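PDB 3HHL: RPA0582 from Rhodopseudomonas palustris, which is of unknown function but belongs to the DUF1330 family and adopts the alpha-beta fold of the dimeric alpha-beta barrel clan. Local coordinates for residues C[49-54]-C[87-92]; C[103-106]-C[110-113]; C[37-42]-C[117-122]. All coordinates share one frame; numbering follows the deposited sequence. Where two conformers were deposited one is given.

Contact 1: residues C[49-54]-C[87-92]; sequences EAYAAY and WDHVFI
Tyr-51 on helix 47-64 turns CG away from its backbone N, beside its carbonyl carbon (chi1 -164°), and His-89 on strand 89-95 sets CG anti to its carbonyl carbon (chi1 -69°); these two torsions bring the side chains past each other in opposite directions. The contact is helix-on-sheet packing in the fold of the dimeric alpha-beta barrel clan, a long helix lying against an antiparallel four-stranded sheet; the neighbouring subunit also packs on His-89 and Phe-91. The helix and strand backbones stay well apart, 9.9 Å between the CA atoms of Tyr-51 and His-89, and aromatic side chains bridge the interval. Tyr-51 CE1 comes to 3.4 Å from His-89 CD2. The ring planes are inclined at 35° with centroids 4.9 Å apart, an oblique pair that is neither an offset stack nor a T-shaped one. Further along the strand Phe-91 comes from the opposite direction to meet the far end of the tyrosine. The strand enters this region through a classic beta bulge, in which Asp-88 and His-89 both face Val-31 of strand 25-33. Helix 117-120 lends Arg-117 and Ala-120 as further neighbours of Tyr-51. Cutting Tyr-51 back to an alanine here is likely to leave His-89 CD2 and the edge of the Phe-91 ring without their partner across the contact. At the phenol end, Tyr-51 OH lies 3.6 Å from Phe-91 CZ, at the edge of that ring and near its plane.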
ATOM      1  N   GLU C  49      -8.805  -7.981  18.778  1.00 41.45           N
ATOM      2  CA  GLU C  49     -10.168  -8.274  19.161  1.00 41.71           C
ATOM      3  C   GLU C  49     -11.127  -7.135  18.747  1.00 40.83           C
ATOM      4  O   GLU C  49     -12.209  -7.392  18.223  1.00 41.41           O
ATOM      5  CB  GLU C  49     -10.245  -8.596  20.661  1.00 42.05           C
ATOM      6  CG  GLU C  49      -9.584  -9.949  20.999  1.00 44.73           C
ATOM      7  CD  GLU C  49      -9.514 -10.263  22.516  1.00 50.29           C
ATOM      8  OE1 GLU C  49      -9.465  -9.324  23.366  1.00 54.45           O
ATOM      9  OE2 GLU C  49      -9.509 -11.472  22.863  1.00 52.72           O
ATOM     10  N   ALA C  50     -10.733  -5.884  18.977  1.00 39.57           N
ATOM     11  CA  ALA C  50     -11.589  -4.738  18.659  1.00 38.42           C
ATOM     12  C   ALA C  50     -11.716  -4.555  17.145  1.00 37.39           C
ATOM     13  O   ALA C  50     -12.782  -4.260  16.657  1.00 36.21           O
ATOM     14  CB  ALA C  50     -11.058  -3.457  19.322  1.00 37.86           C
ATOM     15  N   TYR C  51     -10.622  -4.735  16.419  1.00 36.76           N
ATOM     16  CA  TYR C  51     -10.668  -4.675  14.973  1.00 36.76           C
ATOM     17  C   TYR C  51     -11.556  -5.774  14.386  1.00 36.41           C
ATOM     18  O   TYR C  51     -12.248  -5.551  13.418  1.00 36.53           O
ATOM     19  CB  TYR C  51      -9.270  -4.706  14.355  1.00 36.41           C
ATOM     20  CG  TYR C  51      -9.284  -4.249  12.903  1.00 37.80           C
ATOM     21  CD1 TYR C  51      -9.287  -5.157  11.863  1.00 40.26           C
ATOM     22  CD2 TYR C  51      -9.354  -2.908  12.580  1.00 37.52           C
ATOM     23  CE1 TYR C  51      -9.333  -4.731  10.539  1.00 41.80           C
ATOM     24  CE2 TYR C  51      -9.376  -2.485  11.272  1.00 39.76           C
ATOM     25  CZ  TYR C  51      -9.369  -3.387  10.251  1.00 40.97           C
ATOM     26  OH  TYR C  51      -9.420  -2.936   8.942  1.00 43.54           O
ATOM     27  N   ALA C  52     -11.525  -6.955  14.985  1.00 36.82           N
ATOM     28  CA  ALA C  52     -12.428  -8.044  14.617  1.00 36.96           C
ATOM     29  C   ALA C  52     -13.874  -7.575  14.776  1.00 37.27           C
ATOM     30  O   ALA C  52     -14.681  -7.693  13.853  1.00 38.26           O
ATOM     31  CB  ALA C  52     -12.174  -9.281  15.485  1.00 36.13           C
ATOM     32  N   ALA C  53     -14.198  -7.030  15.938  1.00 37.32           N
ATOM     33  CA  ALA C  53     -15.561  -6.567  16.196  1.00 37.53           C
ATOM     34  C   ALA C  53     -15.967  -5.534  15.099  1.00 38.05           C
ATOM     35  O   ALA C  53     -17.051  -5.642  14.533  1.00 39.06           O
ATOM     36  CB  ALA C  53     -15.689  -5.984  17.608  1.00 36.20           C
ATOM     37  N   TYR C  54     -15.096  -4.571  14.789  1.00 37.79           N
ATOM     38  CA  TYR C  54     -15.327  -3.614  13.703  1.00 38.39           C
ATOM     39  C   TYR C  54     -15.736  -4.328  12.410  1.00 39.20           C
ATOM     40  O   TYR C  54     -16.796  -4.055  11.819  1.00 37.77           O
ATOM     41  CB  TYR C  54     -14.056  -2.809  13.445  1.00 38.26           C
ATOM     42  CG  TYR C  54     -14.109  -1.986  12.197  1.00 38.57           C
ATOM     43  CD1 TYR C  54     -15.163  -1.144  11.963  1.00 38.47           C
ATOM     44  CD2 TYR C  54     -13.088  -2.043  11.247  1.00 37.37           C
ATOM     45  CE1 TYR C  54     -15.218  -0.394  10.818  1.00 40.19           C
ATOM     46  CE2 TYR C  54     -13.129  -1.299  10.107  1.00 36.01           C
ATOM     47  CZ  TYR C  54     -14.201  -0.464   9.881  1.00 39.03           C
ATOM     48  OH  TYR C  54     -14.303   0.337   8.742  1.00 36.91           O
ATOM     49  N   TRP C  87       2.721  -3.166   9.354  1.00 41.94           N
ATOM     50  CA  TRP C  87       1.284  -3.139   9.260  1.00 40.13           C
ATOM     51  C   TRP C  87       0.774  -4.523   9.602  1.00 39.54           C
ATOM     52  O   TRP C  87       1.393  -5.511   9.236  1.00 39.34           O
ATOM     53  CB  TRP C  87       0.876  -2.748   7.860  1.00 39.61           C
ATOM     54  CG  TRP C  87       1.439  -1.448   7.441  1.00 37.36           C
ATOM     55  CD1 TRP C  87       2.363  -1.228   6.473  1.00 36.68           C
ATOM     56  CD2 TRP C  87       1.102  -0.181   7.956  1.00 34.37           C
ATOM     57  NE1 TRP C  87       2.629   0.106   6.353  1.00 33.70           N
ATOM     58  CE2 TRP C  87       1.858   0.773   7.251  1.00 33.33           C
ATOM     59  CE3 TRP C  87       0.225   0.248   8.936  1.00 33.90           C
ATOM     60  CZ2 TRP C  87       1.798   2.118   7.525  1.00 33.41           C
ATOM     61  CZ3 TRP C  87       0.156   1.583   9.209  1.00 33.41           C
ATOM     62  CH2 TRP C  87       0.947   2.512   8.519  1.00 32.95           C
ATOM     63  N   ASP C  88      -0.330  -4.573  10.341  1.00 38.70           N
ATOM     64  CA  ASP C  88      -0.933  -5.817  10.791  1.00 37.70           C
ATOM     65  C   ASP C  88      -1.959  -6.295   9.775  1.00 36.99           C
ATOM     66  O   ASP C  88      -2.125  -7.482   9.597  1.00 36.63           O
ATOM     67  CB  ASP C  88      -1.613  -5.601  12.148  1.00 37.89           C
ATOM     68  CG  ASP C  88      -0.633  -5.246  13.245  1.00 39.27           C
ATOM     69  OD1 ASP C  88       0.334  -6.000  13.425  1.00 41.44           O
ATOM     70  OD2 ASP C  88      -0.828  -4.226  13.946  1.00 41.44           O
ATOM     71  N   HIS C  89      -2.657  -5.365   9.122  1.00 35.89           N
ATOM     72  CA  HIS C  89      -3.608  -5.719   8.095  1.00 35.51           C
ATOM     73  C   HIS C  89      -3.312  -4.911   6.847  1.00 34.50           C
ATOM     74  O   HIS C  89      -3.097  -3.706   6.931  1.00 34.23           O
ATOM     75  CB  HIS C  89      -5.010  -5.410   8.548  1.00 35.76           C
ATOM     76  CG  HIS C  89      -5.484  -6.295   9.640  1.00 39.85           C
ATOM     77  ND1 HIS C  89      -5.172  -7.638   9.694  1.00 45.43           N
ATOM     78  CD2 HIS C  89      -6.253  -6.045  10.725  1.00 43.23           C
ATOM     79  CE1 HIS C  89      -5.724  -8.178  10.768  1.00 43.76           C
ATOM     80  NE2 HIS C  89      -6.377  -7.229  11.415  1.00 44.35           N
ATOM     81  N   VAL C  90      -3.296  -5.574   5.695  1.00 32.82           N
ATOM     82  CA  VAL C  90      -3.072  -4.894   4.443  1.00 32.03           C
ATOM     83  C   VAL C  90      -4.030  -5.486   3.418  1.00 31.36           C
ATOM     84  O   VAL C  90      -3.958  -6.650   3.125  1.00 31.60           O
ATOM     85  CB  VAL C  90      -1.605  -5.024   3.975  1.00 31.58           C
ATOM     86  CG1 VAL C  90      -1.382  -4.242   2.705  1.00 30.87           C
ATOM     87  CG2 VAL C  90      -0.687  -4.526   5.011  1.00 29.47           C
ATOM     88  N   PHE C  91      -4.930  -4.665   2.892  1.00 31.27           N
ATOM     89  CA  PHE C  91      -5.951  -5.106   1.924  1.00 31.01           C
ATOM     90  C   PHE C  91      -6.455  -3.944   1.075  1.00 31.00           C
ATOM     91  O   PHE C  91      -6.265  -2.739   1.429  1.00 30.24           O
ATOM     92  CB  PHE C  91      -7.171  -5.769   2.612  1.00 30.25           C
ATOM     93  CG  PHE C  91      -7.863  -4.883   3.579  1.00 29.42           C
ATOM     94  CD1 PHE C  91      -7.372  -4.724   4.847  1.00 30.33           C
ATOM     95  CD2 PHE C  91      -8.994  -4.172   3.207  1.00 31.85           C
ATOM     96  CE1 PHE C  91      -8.042  -3.874   5.775  1.00 33.13           C
ATOM     97  CE2 PHE C  91      -9.658  -3.300   4.093  1.00 31.06           C
ATOM     98  CZ  PHE C  91      -9.184  -3.158   5.383  1.00 33.22           C
ATOM     99  N   ILE C  92      -7.137  -4.340  -0.004  1.00 31.00           N
ATOM    100  CA  ILE C  92      -7.812  -3.422  -0.900  1.00 31.29           C
ATOM    101  C   ILE C  92      -9.270  -3.776  -0.930  1.00 31.89           C
ATOM    102  O   ILE C  92      -9.618  -4.936  -1.193  1.00 33.37           O
ATOM    103  CB  ILE C  92      -7.235  -3.471  -2.340  1.00 31.03           C
ATOM    104  CG1 ILE C  92      -5.741  -3.021  -2.337  1.00 29.93           C
ATOM    105  CG2 ILE C  92      -8.094  -2.635  -3.266  1.00 28.31           C
ATOM    106  CD1 ILE C  92      -4.993  -3.352  -3.690  1.00 25.13           C
TER

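Contact 2: residues C[103-106]-C[110-113]; sequences EMIR and YREA
Tyr-110, the first residue of segment 110-113, packs against Met-104 and Ile-105 at the end of helix 98-106. With chi1 at -177°, its CG points opposite the backbone N, which places the ring beside the selenomethionine side chain. Met-104 CG sits over one face, 3.6 Å above the ring plane and displaced toward the rim, and lies 4.0 Å from the Tyr-110 ring centroid in a CH-pi contact. The bent end of the same side chain brings Met-104 SE obliquely to the ring, 4.8 Å from the Tyr-110 centroid. Ile-105 runs alongside, pointing the same way as the tyrosine, with Ile-105 CG1 4.1 Å from Tyr-110 CE2. The phenol OH reaches beyond this pair and is probably hydrogen-bonded to Tyr-54 OH on helix 47-64.

One residue on, Arg-111 was modelled in two conformers; in one of them the chain is extended from CG to NE and Arg-111 NE comes 3.2 Å from Ile-105 O, a placement that remains doubtful. Ala-113, at the end of the segment, packs separately, on Asp-57 and Ser-58 of helix 47-64. What joins the two segments most clearly is the Met-104 and Tyr-110 pair, a Met-aromatic contact between the consecutive helices 98-106 and 108-113 of the alpha-beta fold.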
ATOM      1  N   GLU C 103     -22.408   6.208   1.677  1.00 33.12           N
ATOM      2  CA  GLU C 103     -23.603   5.678   2.276  1.00 33.64           C
ATOM      3  C   GLU C 103     -23.220   4.756   3.433  1.00 34.11           C
ATOM      4  O   GLU C 103     -23.861   4.762   4.480  1.00 33.60           O
ATOM      5  CB  GLU C 103     -24.476   4.967   1.231  1.00 33.61           C
ATOM      6  CG  GLU C 103     -25.238   5.918   0.315  1.00 34.25           C
ATOM      7  CD  GLU C 103     -26.103   6.897   1.073  1.00 36.99           C
ATOM      8  OE1 GLU C 103     -26.717   6.482   2.086  1.00 38.41           O
ATOM      9  OE2 GLU C 103     -26.180   8.071   0.647  1.00 37.42           O
HETATM   10  N   MSE C 104     -22.163   3.979   3.244  1.00 34.64           N
HETATM   11  CA  MSE C 104     -21.681   3.083   4.289  1.00 35.63           C
HETATM   12  C   MSE C 104     -21.234   3.871   5.515  1.00 35.85           C
HETATM   13  O   MSE C 104     -21.516   3.520   6.669  1.00 35.09           O
HETATM   14  CB  MSE C 104     -20.491   2.260   3.787  1.00 36.06           C
HETATM   15  CG  MSE C 104     -19.694   1.558   4.893  1.00 37.18           C
HETATM   16 SE   MSE C 104     -18.330   0.351   4.239  1.00 41.78          SE
HETATM   17  CE  MSE C 104     -16.931   1.698   4.027  1.00 38.22           C
ATOM     18  N   ILE C 105     -20.504   4.932   5.245  1.00 35.88           N
ATOM     19  CA  ILE C 105     -19.978   5.757   6.306  1.00 36.38           C
ATOM     20  C   ILE C 105     -21.109   6.437   7.071  1.00 36.17           C
ATOM     21  O   ILE C 105     -20.962   6.751   8.251  1.00 36.18           O
ATOM     22  CB  ILE C 105     -18.964   6.768   5.712  1.00 36.93           C
ATOM     23  CG1 ILE C 105     -17.595   6.131   5.798  1.00 39.66           C
ATOM     24  CG2 ILE C 105     -18.982   8.153   6.404  1.00 33.95           C
ATOM     25  CD1 ILE C 105     -16.486   7.184   5.619  1.00 47.46           C
ATOM     26  N   ARG C 106     -22.235   6.663   6.407  1.00 35.61           N
ATOM     27  CA  ARG C 106     -23.354   7.314   7.072  1.00 35.39           C
ATOM     28  C   ARG C 106     -24.292   6.375   7.760  1.00 34.65           C
ATOM     29  O   ARG C 106     -25.097   6.807   8.565  1.00 35.09           O
ATOM     30  CB  ARG C 106     -24.138   8.146   6.080  1.00 35.74           C
ATOM     31  CG  ARG C 106     -23.347   9.318   5.540  1.00 36.93           C
ATOM     32  CD  ARG C 106     -24.199  10.015   4.536  1.00 38.67           C
ATOM     33  NE  ARG C 106     -23.615  11.233   3.988  1.00 39.94           N
ATOM     34  CZ  ARG C 106     -24.228  11.958   3.064  1.00 42.52           C
ATOM     35  NH1 ARG C 106     -25.425  11.578   2.607  1.00 42.03           N
ATOM     36  NH2 ARG C 106     -23.645  13.040   2.573  1.00 45.51           N
ATOM     37  N   TYR C 110     -22.976   1.175  10.751  1.00 35.66           N
ATOM     38  CA  TYR C 110     -21.535   1.408  10.516  1.00 36.03           C
ATOM     39  C   TYR C 110     -20.987   2.405  11.484  1.00 36.77           C
ATOM     40  O   TYR C 110     -19.911   2.207  11.996  1.00 36.79           O
ATOM     41  CB  TYR C 110     -21.212   1.917   9.104  1.00 36.18           C
ATOM     42  CG  TYR C 110     -19.717   2.071   8.855  1.00 35.33           C
ATOM     43  CD1 TYR C 110     -18.941   0.997   8.422  1.00 35.43           C
ATOM     44  CD2 TYR C 110     -19.084   3.281   9.078  1.00 35.28           C
ATOM     45  CE1 TYR C 110     -17.581   1.132   8.229  1.00 36.46           C
ATOM     46  CE2 TYR C 110     -17.739   3.441   8.878  1.00 35.81           C
ATOM     47  CZ  TYR C 110     -16.980   2.372   8.468  1.00 38.55           C
ATOM     48  OH  TYR C 110     -15.618   2.566   8.297  1.00 41.59           O
ATOM     49  N   ARG C 111     -21.722   3.482  11.732  1.00 37.78           N
ATOM     50  CA  ARG C 111     -21.243   4.528  12.645  0.50 38.22           C
ATOM     51  C   ARG C 111     -21.005   4.018  14.062  1.00 38.15           C
ATOM     52  O   ARG C 111     -20.173   4.581  14.772  1.00 38.33           O
ATOM     53  CB  ARG C 111     -22.142   5.767  12.641  0.50 38.50           C
ATOM     54  CG  ARG C 111     -21.566   6.895  11.791  0.50 40.21           C
ATOM     55  CD  ARG C 111     -22.581   8.010  11.472  0.50 42.80           C
ATOM     56  NE  ARG C 111     -22.113   8.845  10.359  0.50 44.70           N
ATOM     57  CZ  ARG C 111     -21.268   9.863  10.481  0.50 45.78           C
ATOM     58  NH1 ARG C 111     -20.803  10.192  11.686  0.50 46.33           N
ATOM     59  NH2 ARG C 111     -20.885  10.544   9.402  0.50 45.15           N
ATOM     60  N   GLU C 112     -21.702   2.949  14.463  1.00 38.09           N
ATOM     61  CA  GLU C 112     -21.397   2.241  15.734  1.00 38.00           C
ATOM     62  C   GLU C 112     -20.187   1.295  15.577  1.00 36.95           C
ATOM     63  O   GLU C 112     -19.302   1.230  16.429  1.00 36.79           O
ATOM     64  CB  GLU C 112     -22.588   1.397  16.261  1.00 38.43           C
ATOM     65  CG  GLU C 112     -23.718   2.144  16.988  1.00 41.33           C
ATOM     66  CD  GLU C 112     -23.232   3.074  18.102  1.00 44.65           C
ATOM     67  OE1 GLU C 112     -22.778   2.554  19.145  1.00 45.85           O
ATOM     68  OE2 GLU C 112     -23.308   4.320  17.917  1.00 46.84           O
ATOM     69  N   ALA C 113     -20.166   0.532  14.501  1.00 35.97           N
ATOM     70  CA  ALA C 113     -19.083  -0.422  14.284  1.00 34.98           C
ATOM     71  C   ALA C 113     -17.725   0.271  14.286  1.00 34.47           C
ATOM     72  O   ALA C 113     -16.752  -0.246  14.839  1.00 33.54           O
ATOM     73  CB  ALA C 113     -19.295  -1.181  13.005  1.00 34.30           C
TER

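Contact 3: residues C[37-42]-C[117-122]; sequences AAYPDG and RQAAVE
Tyr-39 lays the face of its ring on the methyl group of Ala-119, fastening the loop between strand 25-33 and helix 47-64 to the short helix 117-120 of the alpha-beta fold. From CB, the tyrosine turns CG anti to its carbonyl carbon (chi1 -70°), which swings the ring toward the helix. CG is the first ring atom to meet Ala-119 CB; CD1 and CD2 flank the same methyl, with Tyr-39 CD1 the nearest to Ala-119 CB at 3.7 Å. CE1, CE2 and CZ then pass it at almost the same distance, as expected when a carbon stands over the ring centre. The centroid measurement agrees: Ala-119 CB is 3.5 Å from the Tyr-39 ring centroid and 1° off the normal, a CH-pi contact centred on the ring. Beyond CZ, the OH is hydrogen-bonded to His-116, just before the helical segment, and Arg-43 makes a cation-pi contact with the ring. The phenol is therefore held at its polar end as well as over its face.

The backbones meet beside this ring. Ala-37 and Ala-38 run past Ala-119 in an exchange of contacts in both directions: Ala-37 CA lies 3.5 Å from Ala-119 O, and Ala-119 CA lies 3.6 Å from Ala-38 O, both CA-H...O contacts. After Tyr-39 the loop reverses in a type I beta turn that ends at Gly-42, whose N bonds back to Tyr-39 O. In segment 117-122, Val-121 is the first residue to leave helical conformation, passing into strand 121-128, so the loop is attached close to the helix-to-strand transition. The conventional bond across the contact is Ala-38 N to Ala-119 O, 2.9 Å with an N-H...O angle of 162°.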
ATOM      1  N   ALA C  37      -6.469  -2.249  23.107  1.00 39.94           N
ATOM      2  CA  ALA C  37      -7.502  -1.380  22.547  1.00 40.72           C
ATOM      3  C   ALA C  37      -7.815  -0.197  23.486  1.00 41.23           C
ATOM      4  O   ALA C  37      -7.924  -0.383  24.691  1.00 41.34           O
ATOM      5  CB  ALA C  37      -8.769  -2.188  22.254  1.00 40.13           C
ATOM      6  N   ALA C  38      -7.964   1.002  22.917  1.00 41.93           N
ATOM      7  CA  ALA C  38      -8.286   2.232  23.667  1.00 42.48           C
ATOM      8  C   ALA C  38      -9.748   2.671  23.502  1.00 43.25           C
ATOM      9  O   ALA C  38     -10.047   3.598  22.749  1.00 43.04           O
ATOM     10  CB  ALA C  38      -7.347   3.378  23.239  1.00 41.97           C
ATOM     11  N   TYR C  39     -10.655   2.002  24.203  1.00 44.47           N
ATOM     12  CA  TYR C  39     -12.043   2.463  24.288  1.00 45.52           C
ATOM     13  C   TYR C  39     -12.218   3.559  25.363  1.00 46.96           C
ATOM     14  O   TYR C  39     -11.528   3.535  26.392  1.00 46.72           O
ATOM     15  CB  TYR C  39     -12.965   1.312  24.651  1.00 45.24           C
ATOM     16  CG  TYR C  39     -13.168   0.278  23.591  1.00 44.44           C
ATOM     17  CD1 TYR C  39     -12.334  -0.813  23.507  1.00 44.28           C
ATOM     18  CD2 TYR C  39     -14.220   0.363  22.691  1.00 45.39           C
ATOM     19  CE1 TYR C  39     -12.524  -1.797  22.557  1.00 44.04           C
ATOM     20  CE2 TYR C  39     -14.408  -0.628  21.715  1.00 45.85           C
ATOM     21  CZ  TYR C  39     -13.552  -1.703  21.671  1.00 44.45           C
ATOM     22  OH  TYR C  39     -13.712  -2.688  20.739  1.00 46.41           O
ATOM     23  N   PRO C  40     -13.181   4.487  25.153  1.00 48.80           N
ATOM     24  CA  PRO C  40     -13.542   5.490  26.173  1.00 49.61           C
ATOM     25  C   PRO C  40     -13.805   4.860  27.533  1.00 50.41           C
ATOM     26  O   PRO C  40     -13.295   5.340  28.547  1.00 50.50           O
ATOM     27  CB  PRO C  40     -14.838   6.108  25.636  1.00 49.67           C
ATOM     28  CG  PRO C  40     -14.824   5.838  24.150  1.00 50.15           C
ATOM     29  CD  PRO C  40     -14.060   4.559  23.967  1.00 49.09           C
ATOM     30  N   ASP C  41     -14.573   3.775  27.550  1.00 51.38           N
ATOM     31  CA  ASP C  41     -14.922   3.093  28.806  1.00 51.96           C
ATOM     32  C   ASP C  41     -13.779   2.265  29.449  1.00 52.24           C
ATOM     33  O   ASP C  41     -14.015   1.515  30.381  1.00 52.31           O
ATOM     34  CB  ASP C  41     -16.201   2.242  28.618  1.00 52.02           C
ATOM     35  CG  ASP C  41     -15.941   0.892  27.957  1.00 52.75           C
ATOM     36  OD1 ASP C  41     -14.870   0.719  27.324  1.00 53.53           O
ATOM     37  OD2 ASP C  41     -16.816  -0.001  28.072  1.00 51.81           O
ATOM     38  N   GLY C  42     -12.557   2.374  28.936  1.00 52.84           N
ATOM     39  CA  GLY C  42     -11.388   1.718  29.546  1.00 52.98           C
ATOM     40  C   GLY C  42     -11.321   0.191  29.530  1.00 53.19           C
ATOM     41  O   GLY C  42     -10.348  -0.387  30.025  1.00 53.24           O
ATOM     42  N   ARG C 117     -13.078   0.449  15.396  1.00 37.70           N
ATOM     43  CA  ARG C 117     -11.865   0.748  14.627  1.00 38.16           C
ATOM     44  C   ARG C 117     -11.093   1.814  15.371  1.00 37.80           C
ATOM     45  O   ARG C 117      -9.877   1.727  15.533  1.00 37.15           O
ATOM     46  CB  ARG C 117     -12.186   1.222  13.208  1.00 38.07           C
ATOM     47  CG  ARG C 117     -11.155   0.779  12.197  1.00 40.54           C
ATOM     48  CD  ARG C 117     -11.199   1.590  10.917  1.00 43.73           C
ATOM     49  NE  ARG C 117     -10.361   2.769  11.095  1.00 48.19           N
ATOM     50  CZ  ARG C 117      -9.222   3.008  10.443  1.00 49.90           C
ATOM     51  NH1 ARG C 117      -8.770   2.190   9.514  1.00 49.90           N
ATOM     52  NH2 ARG C 117      -8.534   4.094  10.714  1.00 52.54           N
ATOM     53  N   GLN C 118     -11.830   2.807  15.848  1.00 37.97           N
ATOM     54  CA  GLN C 118     -11.234   3.931  16.555  1.00 38.66           C
ATOM     55  C   GLN C 118     -10.461   3.465  17.762  1.00 37.73           C
ATOM     56  O   GLN C 118      -9.422   4.010  18.063  1.00 37.63           O
ATOM     57  CB  GLN C 118     -12.301   4.956  16.958  1.00 39.31           C
ATOM     58  CG  GLN C 118     -12.759   5.768  15.761  1.00 42.33           C
ATOM     59  CD  GLN C 118     -13.960   6.658  16.015  1.00 46.73           C
ATOM     60  OE1 GLN C 118     -14.709   6.481  16.982  1.00 50.97           O
ATOM     61  NE2 GLN C 118     -14.168   7.614  15.113  1.00 48.33           N
ATOM     62  N   ALA C 119     -10.969   2.444  18.441  1.00 37.37           N
ATOM     63  CA  ALA C 119     -10.289   1.871  19.604  1.00 36.63           C
ATOM     64  C   ALA C 119      -9.110   0.989  19.219  1.00 36.49           C
ATOM     65  O   ALA C 119      -8.148   0.887  19.995  1.00 37.12           O
ATOM     66  CB  ALA C 119     -11.284   1.084  20.448  1.00 36.36           C
ATOM     67  N   ALA C 120      -9.183   0.351  18.041  1.00 35.79           N
ATOM     68  CA  ALA C 120      -8.205  -0.671  17.639  1.00 35.41           C
ATOM     69  C   ALA C 120      -6.935  -0.078  17.059  1.00 35.86           C
ATOM     70  O   ALA C 120      -5.838  -0.619  17.275  1.00 35.25           O
ATOM     71  CB  ALA C 120      -8.803  -1.625  16.619  1.00 34.95           C
ATOM     72  N   VAL C 121      -7.088   1.000  16.278  1.00 36.13           N
ATOM     73  CA  VAL C 121      -6.037   1.372  15.344  1.00 35.74           C
ATOM     74  C   VAL C 121      -5.031   2.316  15.995  1.00 36.62           C
ATOM     75  O   VAL C 121      -5.393   3.345  16.551  1.00 37.29           O
ATOM     76  CB  VAL C 121      -6.620   1.959  14.052  1.00 35.55           C
ATOM     77  CG1 VAL C 121      -5.508   2.501  13.150  1.00 32.36           C
ATOM     78  CG2 VAL C 121      -7.465   0.905  13.338  1.00 33.39           C
ATOM     79  N   GLU C 122      -3.764   1.947  15.924  1.00 36.67           N
ATOM     80  CA  GLU C 122      -2.695   2.793  16.401  1.00 37.34           C
ATOM     81  C   GLU C 122      -2.255   3.805  15.352  1.00 36.98           C
ATOM     82  O   GLU C 122      -1.918   4.952  15.686  1.00 38.02           O
ATOM     83  CB  GLU C 122      -1.503   1.928  16.793  1.00 38.21           C
ATOM     84  CG  GLU C 122      -0.482   2.612  17.693  1.00 40.48           C
ATOM     85  CD  GLU C 122       0.655   1.666  18.051  1.00 45.12           C
ATOM     86  OE1 GLU C 122       0.599   1.103  19.189  1.00 45.81           O
ATOM     87  OE2 GLU C 122       1.553   1.471  17.172  1.00 46.95           O
TER

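In the fold
Helix 47-64 ties the three contacts together. Contact 1 and contact 2 have centres about 16 Å apart and touch where Tyr-54 CD1 packs 3.4 Å from Ala-113 O. Contact 3 lies about 13 Å from contact 1, centre to centre, and touches it where Tyr-51 CE2 comes 3.8 Å from Arg-117 CG; both reach the same sheet. Contacts 2 and 3, about 17 Å apart between centres, are joined through the sequence alone. Bound polyether, probably from the crystallisation liquor, lies near Phe-91 and makes weak hydrogen bonds to Tyr-54 OH and, in the conformer described, to Arg-111 NH2, consistent with a pocket there, for which no function is known.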